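Local coordinates for protein pectate lyase 47 (Bacillus sp. TS-47, PDB 1VBL) that probably cleaves pectate (polygalacturonate) by calcium-dependent beta-elimination, as a thermostable, secreted pectate lyase of polysaccharide lyase family 1, at residues A[78-83]-A[169-174]; A[128-133]-A[148-153]. All blocks are in the same frame, centred on the assembly; numbering follows the deposited sequence.

Contact 1: A[78-83]-A[169-174]; sequences VGPDFY and LDYFPE
Tyr171 lays one face of its ring under the pyrrolidine of Pro80, whose CD stands 4.2 Å from the ring centroid and 14° off the normal, a CH-pi contact. Its CG, anti to the carbonyl carbon (chi1 -65°), carries the ring toward the 78-83 segment. The polarised C-H groups beside a proline nitrogen suit the electron-rich face of a tyrosine. At the ring's edge comes a second aromatic: Tyr83 CD1 lies 3.7 Å from Tyr171 CD2, the two rings meeting rim to rim with planes at 48°. Phe172 turns its edge to the same short helix, its CE2 3.6 Å from Tyr83 CB and its CZ 3.7 Å from Pro80 O. No hydrogen bond joins the segments; the polar end of Tyr171 bonds instead to Asn70 OD1. Replacing Tyr171 with an alanine would probably open a gap beside Pro80 and Tyr83, which would keep only Phe172 of the 169-174 segment, and leave Asn70 without its hydroxyl partner. An Asx turn, Phe172 N to Asp170 OD1, bends the backbone behind the two rings. The contact thus fastens the loop between strands 164-166 and 174-176 to helix 80-83, while helix 110-126 packs against both, at Tyr83 and Phe172.

Contact 2: A[128-133]-A[148-153]; sequences VYVGSN and GGFLIK
With CG anti to the carbonyl carbon (chi1 -80°), the ring of Tyr129 is brought alongside Leu151, its bridge partner on the adjacent strand, whose chi1 of -143° helps set CD2 against the ring. The two side chains point the same way, and Leu151 CD2 meets the ring obliquely, only 3.3 Å from Tyr129 CE1, a tight fit. Lys153, fully extended, brings its CD methylene to the edge of the same ring. On the other face of the sheet Val128 and Phe150 also lie side by side, with Val128 CB 3.9 Å from Phe150 CD1. Val130 adds its CG2 methyl 3.6 Å from that same Phe150 CD1; branched and aromatic residues fill this buried side, where Ile136 touches both Val130 and Phe150. Between the faces the backbones pair in parallel: Val128 N gives to Gly149 O and Val130 N to Leu151 O, while Leu151 N reaches Val128 O nearly straight, at 2.7 Å. Beyond this pairing a water takes over, accepting from Lys153 N and lying near the oxygens of Val130 and Lys153. Strand 127-129 is the edge of a four-stranded parallel sheet, as in the parallel beta-helix of pectate lyases. Three backbone bonds hold the strands together, while apolar side chains pack the buried face of Val128 and Phe150 and the face of Tyr129 and Leu151 stays mixed and partly exposed.

The two contacts lie 21 Å apart between centres, with nearest atoms about 6 Å apart and no touch, and the chain that closes contact 1 at 78-83 and 169-174 runs through contact 2 on its way. They differ in kind: contact 2 is regular strand pairing in the sheet 127-129, 149-153, 192-195, 232-235, whereas contact 1 joins a short helix to a loop outside it. Helix 110-126, which flanks contact 1, leads directly into strand 127-129. Of the two, contact 2 is nearer the metal: the side chain of Leu151 is about 8 Å from the bound calcium ion and about 6 Å from the side chain of Asp190, which binds the ion. Contact 1 lies away from that site.

Contact 1: A[78-83]-A[169-174]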
loop_
_atom_site.group_PDB
_atom_site.type_symbol
_atom_site.label_atom_id
_atom_site.label_comp_id
_atom_site.label_asym_id
_atom_site.label_seq_id
_atom_site.Cartn_x
_atom_site.Cartn_y
_atom_site.Cartn_z
ATOM N N VAL A 78 -17.283 -4.436 16.509
ATOM C CA VAL A 78 -18.539 -4.623 15.796
ATOM C C VAL A 78 -18.324 -5.577 14.631
ATOM O O VAL A 78 -17.212 -5.703 14.116
ATOM C CB VAL A 78 -19.101 -3.283 15.255
ATOM C CG1 VAL A 78 -19.327 -2.314 16.403
ATOM C CG2 VAL A 78 -18.143 -2.681 14.226
ATOM N N GLY A 79 -19.392 -6.256 14.229
ATOM C CA GLY A 79 -19.306 -7.189 13.122
ATOM C C GLY A 79 -20.091 -6.670 11.935
ATOM O O GLY A 79 -20.619 -5.556 11.980
ATOM N N PRO A 80 -20.191 -7.451 10.852
ATOM C CA PRO A 80 -20.939 -6.992 9.679
ATOM C C PRO A 80 -22.394 -6.634 9.982
ATOM O O PRO A 80 -22.981 -5.788 9.313
ATOM C CB PRO A 80 -20.800 -8.160 8.698
ATOM C CG PRO A 80 -20.539 -9.347 9.585
ATOM C CD PRO A 80 -19.614 -8.787 10.626
ATOM N N ASP A 81 -22.965 -7.265 11.005
ATOM C CA ASP A 81 -24.349 -6.999 11.381
ATOM C C ASP A 81 -24.551 -5.531 11.761
ATOM O O ASP A 81 -25.610 -4.949 11.510
ATOM C CB ASP A 81 -24.763 -7.916 12.539
ATOM C CG ASP A 81 -23.926 -7.704 13.794
ATOM O OD1 ASP A 81 -22.686 -7.582 13.685
ATOM O OD2 ASP A 81 -24.511 -7.677 14.900
ATOM N N PHE A 82 -23.522 -4.939 12.356
ATOM C CA PHE A 82 -23.555 -3.541 12.775
ATOM C C PHE A 82 -23.661 -2.622 11.557
ATOM O O PHE A 82 -24.364 -1.609 11.581
ATOM C CB PHE A 82 -22.274 -3.224 13.559
ATOM C CG PHE A 82 -22.152 -1.790 13.985
ATOM C CD1 PHE A 82 -22.689 -1.359 15.194
ATOM C CD2 PHE A 82 -21.470 -0.874 13.189
ATOM C CE1 PHE A 82 -22.549 -0.031 15.608
ATOM C CE2 PHE A 82 -21.325 0.454 13.590
ATOM C CZ PHE A 82 -21.864 0.876 14.803
ATOM N N TYR A 83 -22.968 -2.990 10.487
ATOM C CA TYR A 83 -22.957 -2.183 9.270
ATOM C C TYR A 83 -24.037 -2.505 8.245
ATOM O O TYR A 83 -24.381 -1.659 7.422
ATOM C CB TYR A 83 -21.609 -2.323 8.565
ATOM C CG TYR A 83 -20.408 -1.945 9.395
ATOM C CD1 TYR A 83 -19.487 -2.912 9.800
ATOM C CD2 TYR A 83 -20.157 -0.615 9.725
ATOM C CE1 TYR A 83 -18.340 -2.561 10.506
ATOM C CE2 TYR A 83 -19.013 -0.253 10.431
ATOM C CZ TYR A 83 -18.110 -1.231 10.815
ATOM O OH TYR A 83 -16.970 -0.878 11.491
ATOM N N LEU A 169 -10.417 -5.396 6.526
ATOM C CA LEU A 169 -11.297 -6.310 5.815
ATOM C C LEU A 169 -12.546 -5.549 5.383
ATOM O O LEU A 169 -13.175 -4.868 6.196
ATOM C CB LEU A 169 -11.693 -7.463 6.739
ATOM C CG LEU A 169 -11.437 -8.915 6.329
ATOM C CD1 LEU A 169 -10.013 -9.099 5.850
ATOM C CD2 LEU A 169 -11.717 -9.812 7.523
ATOM N N ASP A 170 -12.888 -5.652 4.103
ATOM C CA ASP A 170 -14.078 -5.004 3.559
ATOM C C ASP A 170 -15.191 -6.049 3.695
ATOM O O ASP A 170 -15.166 -7.071 3.009
ATOM C CB ASP A 170 -13.866 -4.667 2.079
ATOM C CG ASP A 170 -14.992 -3.824 1.498
ATOM O OD1 ASP A 170 -16.149 -3.970 1.950
ATOM O OD2 ASP A 170 -14.719 -3.023 0.578
ATOM N N TYR A 171 -16.156 -5.797 4.574
ATOM C CA TYR A 171 -17.252 -6.746 4.796
ATOM C C TYR A 171 -18.257 -6.823 3.653
ATOM O O TYR A 171 -19.073 -7.751 3.593
ATOM C CB TYR A 171 -18.020 -6.401 6.075
ATOM C CG TYR A 171 -17.240 -6.541 7.363
ATOM C CD1 TYR A 171 -16.264 -7.527 7.513
ATOM C CD2 TYR A 171 -17.528 -5.732 8.458
ATOM C CE1 TYR A 171 -15.599 -7.703 8.727
ATOM C CE2 TYR A 171 -16.873 -5.902 9.675
ATOM C CZ TYR A 171 -15.912 -6.888 9.803
ATOM O OH TYR A 171 -15.277 -7.066 11.008
ATOM N N PHE A 172 -18.208 -5.851 2.751
ATOM C CA PHE A 172 -19.148 -5.823 1.639
ATOM C C PHE A 172 -18.456 -5.576 0.308
ATOM O O PHE A 172 -18.694 -4.565 -0.349
ATOM C CB PHE A 172 -20.204 -4.753 1.908
ATOM C CG PHE A 172 -20.851 -4.889 3.256
ATOM C CD1 PHE A 172 -21.831 -5.854 3.477
ATOM C CD2 PHE A 172 -20.424 -4.108 4.324
ATOM C CE1 PHE A 172 -22.374 -6.043 4.747
ATOM C CE2 PHE A 172 -20.961 -4.290 5.599
ATOM C CZ PHE A 172 -21.937 -5.262 5.810
ATOM N N PRO A 173 -17.588 -6.511 -0.107
ATOM C CA PRO A 173 -16.855 -6.400 -1.369
ATOM C C PRO A 173 -17.824 -6.313 -2.535
ATOM O O PRO A 173 -18.907 -6.898 -2.503
ATOM C CB PRO A 173 -16.048 -7.697 -1.425
ATOM C CG PRO A 173 -15.905 -8.090 0.005
ATOM C CD PRO A 173 -17.267 -7.778 0.569
ATOM N N GLU A 174 -17.420 -5.587 -3.565
ATOM C CA GLU A 174 -18.224 -5.429 -4.762
ATOM C C GLU A 174 -17.909 -6.563 -5.733
ATOM O O GLU A 174 -16.748 -6.921 -5.923
ATOM C CB GLU A 174 -17.895 -4.088 -5.416
ATOM C CG GLU A 174 -18.356 -3.944 -6.849
ATOM C CD GLU A 174 -17.685 -2.773 -7.543
ATOM O OE1 GLU A 174 -17.925 -1.619 -7.134
ATOM O OE2 GLU A 174 -16.907 -3.009 -8.491
#

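Contact 2: A[128-133]-A[148-153]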
loop_
_atom_site.group_PDB
_atom_site.type_symbol
_atom_site.label_atom_id
_atom_site.label_comp_id
_atom_site.label_asym_id
_atom_site.label_seq_id
_atom_site.Cartn_x
_atom_site.Cartn_y
_atom_site.Cartn_z
ATOM N N VAL A 128 -9.759 6.314 8.713
ATOM C CA VAL A 128 -9.450 7.510 9.490
ATOM C C VAL A 128 -8.720 8.578 8.683
ATOM O O VAL A 128 -7.643 8.329 8.135
ATOM C CB VAL A 128 -8.583 7.132 10.722
ATOM C CG1 VAL A 128 -8.270 8.360 11.555
ATOM C CG2 VAL A 128 -9.311 6.091 11.565
ATOM N N TYR A 129 -9.308 9.770 8.615
ATOM C CA TYR A 129 -8.699 10.882 7.890
ATOM C C TYR A 129 -7.534 11.468 8.680
ATOM O O TYR A 129 -7.602 11.590 9.907
ATOM C CB TYR A 129 -9.727 11.988 7.641
ATOM C CG TYR A 129 -10.655 11.725 6.484
ATOM C CD1 TYR A 129 -10.226 11.893 5.167
ATOM C CD2 TYR A 129 -11.967 11.309 6.701
ATOM C CE1 TYR A 129 -11.084 11.658 4.096
ATOM C CE2 TYR A 129 -12.831 11.069 5.641
ATOM C CZ TYR A 129 -12.383 11.244 4.342
ATOM O OH TYR A 129 -13.236 10.995 3.295
ATOM N N VAL A 130 -6.471 11.837 7.970
ATOM C CA VAL A 130 -5.295 12.432 8.597
ATOM C C VAL A 130 -5.087 13.822 8.006
ATOM O O VAL A 130 -5.022 13.983 6.786
ATOM C CB VAL A 130 -4.019 11.583 8.349
ATOM C CG1 VAL A 130 -2.821 12.217 9.060
ATOM C CG2 VAL A 130 -4.230 10.162 8.850
ATOM N N GLY A 131 -4.997 14.827 8.871
ATOM C CA GLY A 131 -4.798 16.187 8.400
ATOM C C GLY A 131 -3.340 16.487 8.099
ATOM O O GLY A 131 -2.461 15.666 8.367
ATOM N N SER A 132 -3.079 17.666 7.543
ATOM C CA SER A 132 -1.716 18.076 7.214
ATOM C C SER A 132 -0.876 18.291 8.471
ATOM O O SER A 132 -1.413 18.520 9.556
ATOM C CB SER A 132 -1.739 19.370 6.391
ATOM O OG SER A 132 -2.375 19.170 5.142
ATOM N N ASN A 133 0.443 18.218 8.312
ATOM C CA ASN A 133 1.378 18.414 9.418
ATOM C C ASN A 133 1.088 17.467 10.574
ATOM O O ASN A 133 0.934 17.887 11.727
ATOM C CB ASN A 133 1.312 19.866 9.894
ATOM C CG ASN A 133 1.402 20.844 8.749
ATOM O OD1 ASN A 133 2.302 20.753 7.914
ATOM N ND2 ASN A 133 0.466 21.786 8.695
ATOM N N GLY A 148 -8.985 -1.228 10.036
ATOM C CA GLY A 148 -9.196 0.018 9.327
ATOM C C GLY A 148 -7.905 0.506 8.704
ATOM O O GLY A 148 -6.926 -0.233 8.644
ATOM N N GLY A 149 -7.900 1.749 8.239
ATOM C CA GLY A 149 -6.705 2.293 7.625
ATOM C C GLY A 149 -6.697 3.804 7.690
ATOM O O GLY A 149 -7.689 4.422 8.088
ATOM N N PHE A 150 -5.574 4.406 7.310
ATOM C CA PHE A 150 -5.466 5.856 7.318
ATOM C C PHE A 150 -5.709 6.405 5.926
ATOM O O PHE A 150 -5.174 5.892 4.942
ATOM C CB PHE A 150 -4.079 6.301 7.793
ATOM C CG PHE A 150 -3.879 6.174 9.272
ATOM C CD1 PHE A 150 -4.723 6.840 10.160
ATOM C CD2 PHE A 150 -2.849 5.390 9.781
ATOM C CE1 PHE A 150 -4.543 6.724 11.537
ATOM C CE2 PHE A 150 -2.659 5.267 11.155
ATOM C CZ PHE A 150 -3.508 5.934 12.036
ATOM N N LEU A 151 -6.518 7.455 5.860
ATOM C CA LEU A 151 -6.837 8.104 4.601
ATOM C C LEU A 151 -6.099 9.438 4.600
ATOM O O LEU A 151 -6.463 10.368 5.325
ATOM C CB LEU A 151 -8.348 8.336 4.497
ATOM C CG LEU A 151 -9.020 8.164 3.134
ATOM C CD1 LEU A 151 -8.893 6.717 2.679
ATOM C CD2 LEU A 151 -10.498 8.543 3.240
ATOM N N ILE A 152 -5.041 9.515 3.803
ATOM C CA ILE A 152 -4.250 10.733 3.694
ATOM C C ILE A 152 -4.737 11.377 2.405
ATOM O O ILE A 152 -4.156 11.180 1.335
ATOM C CB ILE A 152 -2.746 10.393 3.608
ATOM C CG1 ILE A 152 -2.354 9.514 4.802
ATOM C CG2 ILE A 152 -1.913 11.667 3.617
ATOM C CD1 ILE A 152 -0.914 9.018 4.771
ATOM N N LYS A 153 -5.824 12.139 2.521
ATOM C CA LYS A 153 -6.459 12.767 1.373
ATOM C C LYS A 153 -6.423 14.291 1.327
ATOM O O LYS A 153 -6.868 14.965 2.256
ATOM C CB LYS A 153 -7.912 12.297 1.294
ATOM C CG LYS A 153 -8.663 12.789 0.073
ATOM C CD LYS A 153 -10.034 12.145 0.001
ATOM C CE LYS A 153 -10.757 12.499 -1.285
ATOM N NZ LYS A 153 -12.006 11.698 -1.418
HETATM O O HOH W 1 -6.953 13.459 4.674
#